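Peptidoglycan synthetase penicillin-binding protein 3 (Bifidobacterium adolescentis, PDB 4YE5) probably binds penicillin and, as a member of the transpeptidase family, probably cross-links peptide stems of the cell-wall peptidoglycan. Local coordinates at residues G296-G301 / A458-N463; D307-P312 / A336-Q341; I415-N420 / T450-E455. All blocks are in the same frame, centred on the assembly; numbering follows the deposited sequence. Where two conformers were deposited one is given.

Contact 1 of 3, residues G296-G301 / A458-N463; sequences GMLQLG and ASQMLN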
ATOM      1  N   GLY A 296      28.851   7.285   1.796  1.00 23.18           N
ATOM      2  CA  GLY A 296      29.333   8.122   2.891  1.00 26.75           C
ATOM      3  C   GLY A 296      30.842   8.376   2.802  1.00 27.19           C
ATOM      4  O   GLY A 296      31.306   9.508   2.976  1.00 30.67           O
HETATM    5  N   MSE A 297      31.606   7.328   2.505  1.00 24.56           N
HETATM    6  CA  MSE A 297      33.058   7.442   2.391  1.00 27.79           C
HETATM    7  C   MSE A 297      33.471   8.416   1.302  1.00 37.60           C
HETATM    8  O   MSE A 297      34.400   9.211   1.479  1.00 37.24           O
HETATM    9  CB  MSE A 297      33.696   6.086   2.095  1.00 21.92           C
HETATM   10  CG  MSE A 297      33.526   5.089   3.207  1.00 27.23           C
HETATM   11 SE   MSE A 297      34.223   3.389   2.643  0.55 28.63          SE
HETATM   12  CE  MSE A 297      33.515   2.323   4.118  1.00 21.30           C
ATOM     13  N   LEU A 298      32.793   8.335   0.163  1.00 30.16           N
ATOM     14  CA  LEU A 298      33.081   9.237  -0.948  1.00 30.09           C
ATOM     15  C   LEU A 298      32.691  10.657  -0.573  1.00 29.33           C
ATOM     16  O   LEU A 298      33.469  11.569  -0.752  1.00 30.04           O
ATOM     17  CB  LEU A 298      32.333   8.817  -2.203  1.00 24.58           C
ATOM     18  CG  LEU A 298      32.707   7.428  -2.733  1.00 25.30           C
ATOM     19  CD1 LEU A 298      31.815   7.109  -3.917  1.00 24.95           C
ATOM     20  CD2 LEU A 298      34.178   7.387  -3.148  1.00 26.60           C
ATOM     21  N   GLN A 299      31.476  10.826  -0.056  1.00 26.63           N
ATOM     22  CA  GLN A 299      30.970  12.137   0.311  1.00 27.05           C
ATOM     23  C   GLN A 299      31.899  12.874   1.277  1.00 35.16           C
ATOM     24  O   GLN A 299      32.114  14.082   1.135  1.00 32.00           O
ATOM     25  CB  GLN A 299      29.568  12.036   0.907  1.00 24.11           C
ATOM     26  CG  GLN A 299      28.951  13.379   1.275  1.00 28.96           C
ATOM     27  CD  GLN A 299      28.661  14.236   0.051  1.00 33.88           C
ATOM     28  OE1 GLN A 299      28.358  13.713  -1.027  1.00 26.64           O
ATOM     29  NE2 GLN A 299      28.785  15.557   0.204  1.00 29.96           N
ATOM     30  N   LEU A 300      32.435  12.139   2.249  1.00 29.55           N
ATOM     31  CA  LEU A 300      33.274  12.706   3.298  1.00 31.52           C
ATOM     32  C   LEU A 300      34.695  12.892   2.811  1.00 32.76           C
ATOM     33  O   LEU A 300      35.526  13.463   3.518  1.00 32.78           O
ATOM     34  CB  LEU A 300      33.275  11.791   4.528  1.00 33.67           C
ATOM     35  CG  LEU A 300      31.946  11.687   5.286  1.00 34.32           C
ATOM     36  CD1 LEU A 300      31.978  10.529   6.292  1.00 30.99           C
ATOM     37  CD2 LEU A 300      31.643  13.019   5.979  1.00 38.08           C
ATOM     38  N   GLY A 301      34.980  12.385   1.610  1.00 28.66           N
ATOM     39  CA  GLY A 301      36.312  12.498   1.039  1.00 30.72           C
ATOM     40  C   GLY A 301      37.294  11.564   1.728  1.00 32.61           C
ATOM     41  O   GLY A 301      38.503  11.796   1.735  1.00 32.13           O
ATOM     42  N   ALA A 458      26.785  10.355  -6.273  1.00 20.48           N
ATOM     43  CA  ALA A 458      25.753   9.483  -6.798  1.00 18.54           C
ATOM     44  C   ALA A 458      26.146   8.879  -8.158  1.00 19.19           C
ATOM     45  O   ALA A 458      25.916   7.691  -8.398  1.00 20.23           O
ATOM     46  CB  ALA A 458      24.430  10.222  -6.901  1.00 18.42           C
ATOM     47  N   SER A 459      26.720   9.695  -9.046  1.00 19.68           N
ATOM     48  CA  SER A 459      27.147   9.209 -10.352  1.00 22.88           C
ATOM     49  C   SER A 459      28.208   8.132 -10.240  1.00 21.37           C
ATOM     50  O   SER A 459      28.194   7.166 -10.996  1.00 22.33           O
ATOM     51  CB  SER A 459      27.730  10.355 -11.198  1.00 24.33           C
ATOM     52  OG  SER A 459      26.675  11.170 -11.656  1.00 38.91           O
ATOM     53  N   GLN A 460      29.164   8.335  -9.342  1.00 24.02           N
ATOM     54  CA  GLN A 460      30.258   7.374  -9.173  1.00 24.62           C
ATOM     55  C   GLN A 460      29.752   6.062  -8.587  1.00 20.20           C
ATOM     56  O   GLN A 460      30.223   4.986  -8.960  1.00 19.22           O
ATOM     57  CB  GLN A 460      31.363   7.973  -8.300  1.00 21.56           C
ATOM     58  CG  GLN A 460      32.067   9.136  -8.989  1.00 29.96           C
ATOM     59  CD  GLN A 460      33.010   9.918  -8.078  1.00 33.89           C
ATOM     60  OE1 GLN A 460      33.115   9.656  -6.880  1.00 32.65           O
ATOM     61  NE2 GLN A 460      33.697  10.892  -8.653  1.00 35.86           N
HETATM   62  N   MSE A 461      28.786   6.150  -7.677  1.00 22.33           N
HETATM   63  CA  MSE A 461      28.194   4.952  -7.078  1.00 19.45           C
HETATM   64  C   MSE A 461      27.325   4.191  -8.098  1.00 18.27           C
HETATM   65  O   MSE A 461      27.286   2.972  -8.112  1.00 17.35           O
HETATM   66  CB  MSE A 461      27.358   5.324  -5.849  1.00 20.28           C
HETATM   67  CG  MSE A 461      28.167   5.779  -4.642  1.00 17.59           C
HETATM   68 SE   MSE A 461      29.466   4.444  -4.128  0.60 22.23          SE
HETATM   69  CE  MSE A 461      28.280   2.961  -3.767  1.00 17.45           C
ATOM     70  N   LEU A 462      26.625   4.920  -8.953  1.00 18.42           N
ATOM     71  CA  LEU A 462      25.835   4.296 -10.010  1.00 16.21           C
ATOM     72  C   LEU A 462      26.762   3.523 -10.956  1.00 17.96           C
ATOM     73  O   LEU A 462      26.465   2.394 -11.375  1.00 19.68           O
ATOM     74  CB  LEU A 462      25.091   5.391 -10.791  1.00 22.62           C
ATOM     75  CG  LEU A 462      24.022   4.991 -11.798  1.00 28.77           C
ATOM     76  CD1 LEU A 462      22.887   4.256 -11.113  1.00 23.62           C
ATOM     77  CD2 LEU A 462      23.480   6.239 -12.490  1.00 35.15           C
ATOM     78  N   ASN A 463      27.883   4.153 -11.293  1.00 21.50           N
ATOM     79  CA  ASN A 463      28.929   3.541 -12.100  1.00 18.73           C
ATOM     80  C   ASN A 463      29.468   2.250 -11.432  1.00 18.21           C
ATOM     81  O   ASN A 463      29.613   1.216 -12.079  1.00 18.23           O
ATOM     82  CB  ASN A 463      30.042   4.573 -12.321  1.00 23.02           C
ATOM     83  CG  ASN A 463      31.104   4.113 -13.316  1.00 27.52           C
ATOM     84  OD1 ASN A 463      31.631   3.005 -13.222  1.00 27.44           O
ATOM     85  ND2 ASN A 463      31.434   4.983 -14.266  1.00 25.93           N
TER
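Leu298 on helix 290-299 pushes one methyl against the bent side chain of Met461, modelled as selenomethionine, on helix 455-470. Leu298 CD1 sits 3.6 Å from Met461 SE and 3.9 Å from Met461 CG, the two side chains meeting at a slant. In Met461, chi2 (-56°) turns the selenium off the line of CA, CB and CG, and chi3 (-59°) turns CE again; the Leu298 methyl lies against the adjoining CG and SE. Gln460 borders this pair: its chain runs extended past CG, and Gln460 OE1 ends 4.1 Å from Leu298 CD1, a van der Waals approach.

Further out, Met461 also packs on Val291, Met294 and Ser295, about one to two turns earlier on the helix of Leu298, while Leu298 reaches Val457 on the other helix. Just beyond Leu298 the chain leaves its helix in a Schellman motif, with Gly301 at positive phi and Gly301 N bonded to Leu298 O at 2.9 Å. The helix itself starts at Lys290, which with Ser287 probably forms the SxxK motif of penicillin-binding proteins. The contact rests on shape and dispersion between a leucine methyl and the methionine chain, with no polar bond to fix its direction.

Contact 2 of 3, residues D307-P312 / A336-Q341; sequences DKFTVP and AGILEQ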
ATOM      1  N   ASP A 307      40.326   4.489  -5.636  1.00 33.64           N
ATOM      2  CA  ASP A 307      41.448   4.218  -4.721  1.00 37.57           C
ATOM      3  C   ASP A 307      41.791   2.736  -4.722  1.00 35.95           C
ATOM      4  O   ASP A 307      40.902   1.897  -4.762  1.00 29.34           O
ATOM      5  CB  ASP A 307      41.123   4.657  -3.290  1.00 32.72           C
ATOM      6  CG  ASP A 307      41.352   6.150  -3.064  1.00 36.25           C
ATOM      7  OD1 ASP A 307      41.993   6.793  -3.920  1.00 38.55           O
ATOM      8  OD2 ASP A 307      40.900   6.674  -2.025  1.00 34.84           O
ATOM      9  N   LYS A 308      43.077   2.421  -4.656  1.00 33.76           N
ATOM     10  CA  LYS A 308      43.541   1.047  -4.790  1.00 37.47           C
ATOM     11  C   LYS A 308      43.786   0.406  -3.433  1.00 39.27           C
ATOM     12  O   LYS A 308      44.437   0.991  -2.566  1.00 37.72           O
ATOM     13  CB  LYS A 308      44.837   1.003  -5.600  1.00 40.07           C
ATOM     14  CG  LYS A 308      44.732   1.571  -7.009  1.00 37.56           C
ATOM     15  CD  LYS A 308      46.103   1.541  -7.693  1.00 43.88           C
ATOM     16  CE  LYS A 308      46.023   2.013  -9.134  1.00 52.28           C
ATOM     17  NZ  LYS A 308      45.504   3.409  -9.247  1.00 56.91           N
ATOM     18  N   PHE A 309      43.277  -0.807  -3.261  1.00 31.19           N
ATOM     19  CA  PHE A 309      43.480  -1.548  -2.025  1.00 31.61           C
ATOM     20  C   PHE A 309      44.061  -2.934  -2.297  1.00 43.25           C
ATOM     21  O   PHE A 309      43.849  -3.523  -3.365  1.00 38.62           O
ATOM     22  CB  PHE A 309      42.155  -1.704  -1.255  1.00 29.94           C
ATOM     23  CG  PHE A 309      41.524  -0.394  -0.830  1.00 32.19           C
ATOM     24  CD1 PHE A 309      40.694   0.309  -1.696  1.00 28.61           C
ATOM     25  CD2 PHE A 309      41.739   0.116   0.449  1.00 37.46           C
ATOM     26  CE1 PHE A 309      40.098   1.510  -1.301  1.00 27.78           C
ATOM     27  CE2 PHE A 309      41.141   1.312   0.857  1.00 37.52           C
ATOM     28  CZ  PHE A 309      40.318   2.008  -0.021  1.00 32.02           C
ATOM     29  N   THR A 310      44.797  -3.443  -1.314  1.00 39.46           N
ATOM     30  CA  THR A 310      45.143  -4.855  -1.259  1.00 38.46           C
ATOM     31  C   THR A 310      44.254  -5.498  -0.212  1.00 38.39           C
ATOM     32  O   THR A 310      44.329  -5.169   0.971  1.00 41.40           O
ATOM     33  CB  THR A 310      46.618  -5.058  -0.868  1.00 41.41           C
ATOM     34  OG1 THR A 310      47.450  -4.403  -1.831  1.00 37.62           O
ATOM     35  CG2 THR A 310      46.962  -6.547  -0.830  1.00 43.41           C
ATOM     36  N   VAL A 311      43.399  -6.408  -0.647  1.00 34.86           N
ATOM     37  CA  VAL A 311      42.354  -6.926   0.220  1.00 36.11           C
ATOM     38  C   VAL A 311      42.586  -8.408   0.462  1.00 37.37           C
ATOM     39  O   VAL A 311      42.344  -9.223  -0.422  1.00 37.22           O
ATOM     40  CB  VAL A 311      40.945  -6.697  -0.409  1.00 33.78           C
ATOM     41  CG1 VAL A 311      39.848  -7.007   0.593  1.00 28.98           C
ATOM     42  CG2 VAL A 311      40.813  -5.267  -0.894  1.00 29.23           C
ATOM     43  N   PRO A 312      43.072  -8.756   1.661  1.00 42.87           N
ATOM     44  CA  PRO A 312      43.333 -10.152   2.033  1.00 47.54           C
ATOM     45  C   PRO A 312      42.007 -10.819   2.336  1.00 47.77           C
ATOM     46  O   PRO A 312      40.995 -10.115   2.370  1.00 44.33           O
ATOM     47  CB  PRO A 312      44.184 -10.019   3.300  1.00 50.61           C
ATOM     48  CG  PRO A 312      43.722  -8.748   3.919  1.00 50.25           C
ATOM     49  CD  PRO A 312      43.325  -7.827   2.776  1.00 42.44           C
ATOM     50  N   ALA A 336      35.633   0.700  -5.933  1.00 23.52           N
ATOM     51  CA  ALA A 336      34.526   0.196  -6.741  1.00 24.05           C
ATOM     52  C   ALA A 336      34.509  -1.341  -6.765  1.00 20.59           C
ATOM     53  O   ALA A 336      33.447  -1.963  -6.663  1.00 23.46           O
ATOM     54  CB  ALA A 336      34.598   0.762  -8.161  1.00 21.27           C
ATOM     55  N   GLY A 337      35.684  -1.952  -6.874  1.00 21.72           N
ATOM     56  CA  GLY A 337      35.782  -3.410  -6.877  1.00 23.59           C
ATOM     57  C   GLY A 337      35.392  -4.057  -5.555  1.00 22.59           C
ATOM     58  O   GLY A 337      34.852  -5.163  -5.530  1.00 25.15           O
ATOM     59  N   ILE A 338      35.674  -3.379  -4.444  1.00 23.36           N
ATOM     60  CA  ILE A 338      35.226  -3.870  -3.136  1.00 22.95           C
ATOM     61  C   ILE A 338      33.690  -3.995  -3.109  1.00 24.85           C
ATOM     62  O   ILE A 338      33.133  -4.962  -2.551  1.00 19.97           O
ATOM     63  CB  ILE A 338      35.758  -2.976  -1.978  1.00 21.98           C
ATOM     64  CG1 ILE A 338      37.245  -3.294  -1.727  1.00 27.82           C
ATOM     65  CG2 ILE A 338      34.928  -3.172  -0.697  1.00 24.01           C
ATOM     66  CD1 ILE A 338      38.029  -2.195  -1.008  1.00 24.77           C
ATOM     67  N   LEU A 339      33.012  -3.028  -3.723  1.00 24.00           N
ATOM     68  CA  LEU A 339      31.556  -3.075  -3.853  1.00 24.68           C
ATOM     69  C   LEU A 339      31.146  -4.249  -4.755  1.00 23.25           C
ATOM     70  O   LEU A 339      30.311  -5.083  -4.391  1.00 20.91           O
ATOM     71  CB  LEU A 339      31.000  -1.769  -4.463  1.00 17.27           C
ATOM     72  CG  LEU A 339      29.464  -1.774  -4.572  1.00 17.52           C
ATOM     73  CD1 LEU A 339      28.795  -1.786  -3.162  1.00 21.74           C
ATOM     74  CD2 LEU A 339      28.878  -0.659  -5.472  1.00 15.78           C
ATOM     75  N   GLU A 340      31.745  -4.289  -5.940  1.00 18.90           N
ATOM     76  CA  GLU A 340      31.431  -5.295  -6.945  1.00 23.93           C
ATOM     77  C   GLU A 340      31.649  -6.726  -6.425  1.00 25.64           C
ATOM     78  O   GLU A 340      30.885  -7.653  -6.737  1.00 20.47           O
ATOM     79  CB  GLU A 340      32.303  -5.065  -8.180  1.00 24.96           C
ATOM     80  CG  GLU A 340      32.111  -6.104  -9.250  1.00 26.26           C
ATOM     81  CD  GLU A 340      33.422  -6.568  -9.851  1.00 34.29           C
ATOM     82  OE1 GLU A 340      34.499  -6.136  -9.369  1.00 30.19           O
ATOM     83  OE2 GLU A 340      33.368  -7.374 -10.804  1.00 32.54           O
ATOM     84  N   GLN A 341      32.688  -6.897  -5.620  1.00 19.75           N
ATOM     85  CA  GLN A 341      33.033  -8.219  -5.097  1.00 24.29           C
ATOM     86  C   GLN A 341      32.393  -8.501  -3.742  1.00 28.31           C
ATOM     87  O   GLN A 341      32.653  -9.535  -3.144  1.00 21.81           O
ATOM     88  CB  GLN A 341      34.550  -8.355  -4.992  1.00 22.12           C
ATOM     89  CG  GLN A 341      35.262  -8.162  -6.344  1.00 24.66           C
ATOM     90  CD  GLN A 341      35.314  -9.450  -7.153  1.00 28.13           C
ATOM     91  OE1 GLN A 341      34.849 -10.496  -6.701  1.00 28.65           O
ATOM     92  NE2 GLN A 341      35.888  -9.379  -8.345  1.00 32.45           N
TER
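Asp307 OD2 takes hydrogen bonds from Lys304 N and His303 ND1, tying residues 303-307 together just before strand 308-311, and His303 in turn packs edge-to-face with the Phe309 ring, which links Asp307 to that ring through the histidine. From the strand, Phe309 and Val311 point toward Ile338 on helix 335-340.

Ile338 CD1 is the meeting point. It lies 3.7 Å from Phe309 CD1 and 3.9 Å from Phe309 CG, approaching the ring obliquely beside its attachment to CB; the two side chains run at about a right angle. Val311, two residues along the strand and likewise directed at the helix, offers one branch: Val311 CG2 is 4.1 Å from Ile338 CD1 and 4.2 Å from Ile338 CG1. The isoleucine chain is stretched (chi2 159°), which carries its terminal methyl out between these two neighbours.

Strand 308-311 pairs with its antiparallel partner 331-334, and the chain passes straight from that partner into helix 335-340. This is the transpeptidase domain, and the SSN sequence directly following Gln341 probably supplies the family's SxN motif. Leu339 O accepts a hydrogen bond from Lys486 NZ, the lysine of a probable KSG motif, of the K(T/S)G type, while helix 344-350 lines the same apolar patch: Val345 meets Val311 and Met347 meets Ile338.

Contact 3 of 3, residues I415-N420 / T450-E455; sequences ISVIAN and TRVIDE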
ATOM      1  N   ILE A 415      18.256   2.945  -2.330  1.00 14.16           N
ATOM      2  CA  ILE A 415      18.842   2.738  -3.650  1.00 15.32           C
ATOM      3  C   ILE A 415      18.402   3.803  -4.666  1.00 17.71           C
ATOM      4  O   ILE A 415      19.189   4.220  -5.528  1.00 13.95           O
ATOM      5  CB  ILE A 415      18.521   1.325  -4.166  1.00 16.98           C
ATOM      6  CG1 ILE A 415      19.241   0.291  -3.284  1.00 17.74           C
ATOM      7  CG2 ILE A 415      18.908   1.172  -5.648  1.00 13.66           C
ATOM      8  CD1 ILE A 415      20.781   0.427  -3.300  1.00 16.68           C
ATOM      9  N   SER A 416      17.159   4.259  -4.561  0.57 17.01           N
ATOM     10  CA  SER A 416      16.668   5.298  -5.464  0.57 16.01           C
ATOM     11  C   SER A 416      17.532   6.554  -5.368  0.57 17.03           C
ATOM     12  O   SER A 416      17.676   7.297  -6.348  0.57 15.95           O
ATOM     13  CB  SER A 416      15.215   5.672  -5.145  0.57 15.23           C
ATOM     14  OG  SER A 416      15.180   6.664  -4.136  0.57 14.82           O
ATOM     15  N   VAL A 417      18.114   6.787  -4.195  1.00 19.39           N
ATOM     16  CA  VAL A 417      18.959   7.983  -3.999  1.00 17.93           C
ATOM     17  C   VAL A 417      20.102   8.007  -5.017  1.00 22.84           C
ATOM     18  O   VAL A 417      20.423   9.060  -5.586  1.00 20.09           O
ATOM     19  CB  VAL A 417      19.581   8.041  -2.575  1.00 22.41           C
ATOM     20  CG1 VAL A 417      20.672   9.116  -2.496  1.00 17.78           C
ATOM     21  CG2 VAL A 417      18.512   8.288  -1.547  1.00 19.00           C
ATOM     22  N   ILE A 418      20.715   6.847  -5.247  1.00 17.47           N
ATOM     23  CA  ILE A 418      21.792   6.745  -6.239  1.00 15.52           C
ATOM     24  C   ILE A 418      21.275   6.951  -7.673  1.00 20.01           C
ATOM     25  O   ILE A 418      21.982   7.459  -8.549  1.00 20.29           O
ATOM     26  CB  ILE A 418      22.489   5.349  -6.184  1.00 17.78           C
ATOM     27  CG1 ILE A 418      22.874   4.967  -4.747  1.00 21.43           C
ATOM     28  CG2 ILE A 418      23.672   5.294  -7.119  1.00 21.41           C
ATOM     29  CD1 ILE A 418      23.682   6.021  -4.001  1.00 20.08           C
ATOM     30  N   ALA A 419      20.062   6.490  -7.921  1.00 15.66           N
ATOM     31  CA  ALA A 419      19.428   6.634  -9.244  1.00 16.48           C
ATOM     32  C   ALA A 419      18.975   8.050  -9.527  1.00 20.44           C
ATOM     33  O   ALA A 419      18.865   8.463 -10.694  1.00 20.55           O
ATOM     34  CB  ALA A 419      18.208   5.668  -9.334  1.00 13.77           C
ATOM     35  N   ASN A 420      18.658   8.782  -8.460  1.00 16.56           N
ATOM     36  CA  ASN A 420      18.028  10.087  -8.580  1.00 18.40           C
ATOM     37  C   ASN A 420      18.998  11.237  -8.243  1.00 21.07           C
ATOM     38  O   ASN A 420      18.626  12.216  -7.594  1.00 19.05           O
ATOM     39  CB  ASN A 420      16.780  10.150  -7.680  1.00 20.91           C
ATOM     40  CG  ASN A 420      15.848  11.282  -8.056  1.00 27.65           C
ATOM     41  OD1 ASN A 420      15.728  11.625  -9.223  1.00 23.01           O
ATOM     42  ND2 ASN A 420      15.187  11.872  -7.066  1.00 29.96           N
ATOM     43  N   THR A 450      15.253  15.647   0.026  1.00 27.29           N
ATOM     44  CA  THR A 450      16.477  16.087   0.685  1.00 30.10           C
ATOM     45  C   THR A 450      17.682  15.573  -0.075  1.00 24.98           C
ATOM     46  O   THR A 450      17.665  14.451  -0.580  1.00 21.98           O
ATOM     47  CB  THR A 450      16.569  15.569   2.146  1.00 40.87           C
ATOM     48  OG1 THR A 450      16.746  14.146   2.137  1.00 43.01           O
ATOM     49  CG2 THR A 450      15.302  15.900   2.911  1.00 42.06           C
ATOM     50  N   ARG A 451      18.746  16.362  -0.127  1.00 23.84           N
ATOM     51  CA  ARG A 451      19.969  15.853  -0.734  1.00 25.81           C
ATOM     52  C   ARG A 451      20.702  14.968   0.264  1.00 26.98           C
ATOM     53  O   ARG A 451      21.047  15.423   1.361  1.00 23.10           O
ATOM     54  CB  ARG A 451      20.898  16.986  -1.191  1.00 23.38           C
ATOM     55  CG  ARG A 451      22.259  16.466  -1.721  1.00 23.19           C
ATOM     56  CD  ARG A 451      22.947  17.454  -2.696  1.00 24.41           C
ATOM     57  NE  ARG A 451      22.072  17.799  -3.814  1.00 24.43           N
ATOM     58  CZ  ARG A 451      21.837  17.015  -4.865  1.00 26.97           C
ATOM     59  NH1 ARG A 451      22.415  15.820  -4.961  1.00 22.42           N
ATOM     60  NH2 ARG A 451      21.023  17.427  -5.823  1.00 23.77           N
ATOM     61  N   VAL A 452      20.971  13.723  -0.126  1.00 20.32           N
ATOM     62  CA  VAL A 452      21.699  12.792   0.742  1.00 21.32           C
ATOM     63  C   VAL A 452      23.207  12.863   0.477  1.00 26.49           C
ATOM     64  O   VAL A 452      24.012  12.861   1.416  1.00 23.25           O
ATOM     65  CB  VAL A 452      21.186  11.336   0.568  1.00 21.57           C
ATOM     66  CG1 VAL A 452      21.982  10.381   1.437  1.00 18.29           C
ATOM     67  CG2 VAL A 452      19.689  11.244   0.909  1.00 18.89           C
ATOM     68  N   ILE A 453      23.576  12.927  -0.805  1.00 23.24           N
ATOM     69  CA  ILE A 453      24.971  12.988  -1.246  1.00 21.06           C
ATOM     70  C   ILE A 453      25.054  13.890  -2.478  1.00 21.74           C
ATOM     71  O   ILE A 453      24.035  14.142  -3.140  1.00 21.43           O
ATOM     72  CB  ILE A 453      25.517  11.592  -1.662  1.00 25.21           C
ATOM     73  CG1 ILE A 453      24.493  10.876  -2.555  1.00 22.27           C
ATOM     74  CG2 ILE A 453      25.834  10.727  -0.428  1.00 22.87           C
ATOM     75  CD1 ILE A 453      24.952   9.497  -3.052  1.00 18.04           C
ATOM     76  N   ASP A 454      26.263  14.346  -2.796  1.00 22.77           N
ATOM     77  CA  ASP A 454      26.468  15.131  -4.007  1.00 28.97           C
ATOM     78  C   ASP A 454      26.070  14.311  -5.232  1.00 27.78           C
ATOM     79  O   ASP A 454      26.218  13.085  -5.238  1.00 25.42           O
ATOM     80  CB  ASP A 454      27.936  15.556  -4.148  1.00 24.86           C
ATOM     81  CG  ASP A 454      28.375  16.549  -3.086  1.00 29.18           C
ATOM     82  OD1 ASP A 454      27.555  16.991  -2.247  1.00 28.38           O
ATOM     83  OD2 ASP A 454      29.563  16.914  -3.122  1.00 30.88           O
ATOM     84  N   GLU A 455      25.584  14.995  -6.268  1.00 25.02           N
ATOM     85  CA  GLU A 455      25.263  14.354  -7.542  1.00 27.65           C
ATOM     86  C   GLU A 455      26.478  13.628  -8.145  1.00 27.65           C
ATOM     87  O   GLU A 455      26.361  12.548  -8.730  1.00 24.12           O
ATOM     88  CB  GLU A 455      24.713  15.388  -8.534  1.00 29.51           C
ATOM     89  CG  GLU A 455      24.370  14.818  -9.901  1.00 28.46           C
ATOM     90  CD  GLU A 455      23.655  15.824 -10.808  1.00 30.56           C
ATOM     91  OE1 GLU A 455      22.987  16.758 -10.300  1.00 33.24           O
ATOM     92  OE2 GLU A 455      23.782  15.684 -12.037  1.00 39.86           O
TER
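Val417 and Ile418, neighbours on helix 408-419, meet Val452 and Ile453, which follow strand 450-451. The valines cross at about a right angle and use both branches of Val417: Val417 CG1 rests 3.8 Å from Val452 CB, and Val417 CG2 lies 4.0 Å from Val452 CG2. Val417 CG1 also reaches toward the second residue, 4.2 Å from Ile453 CG1.

The isoleucines touch by their ends, Ile418 CD1 to Ile453 CD1 at 3.8 Å. Ile418 starts off from the helix away from 450-455, but the turn about its CB-CG1 bond (chi2 -52°) bends the terminal methyl back. Ile453 has the less common rotamer, CG1 lodged between backbone N and carbonyl carbon (chi1 46°); from there the chain extends straight to CD1.

The backbone under Ile453 is tied down by Arg451. Arg451 NH1 donates to Ile453 O at 3.0 Å with an N-H...O angle of 156°; the oxygen lies at the edge of the guanidinium in its plane, and the donor lies in the carbonyl plane. The same NH1 bonds to Lys421 O just past helix 408-419, joining both backbones. Strand 450-451 pairs antiparallel with 423-424, so within the transpeptidase domain the segment packs on helix 408-419 just before helix 455-470 begins. Between the two segments the contact is wholly aliphatic, with the polar link beside it.

How the contacts relate
From the N terminus, helix 290-299 opens contact 1, and strand 308-311 opens contact 2 soon after. Contact 2 closes a short loop when helix 335-340 returns to that strand. Helix 408-419 then opens contact 3, closed by residues 450-455, and helix 455-470 follows at once to close contact 1. Contacts 2 and 3 are thus in series, both nested in the long loop of contact 1, and none cross. Contact 1 touches each: Met461 CE packs 4.0 Å from Leu339 CD2, and Gln299 OE1 probably accepts a hydrogen bond from Asp454 N at 2.8 Å. Contacts 2 and 3 stay apart, nearest atoms about 8 Å, within one transpeptidase domain.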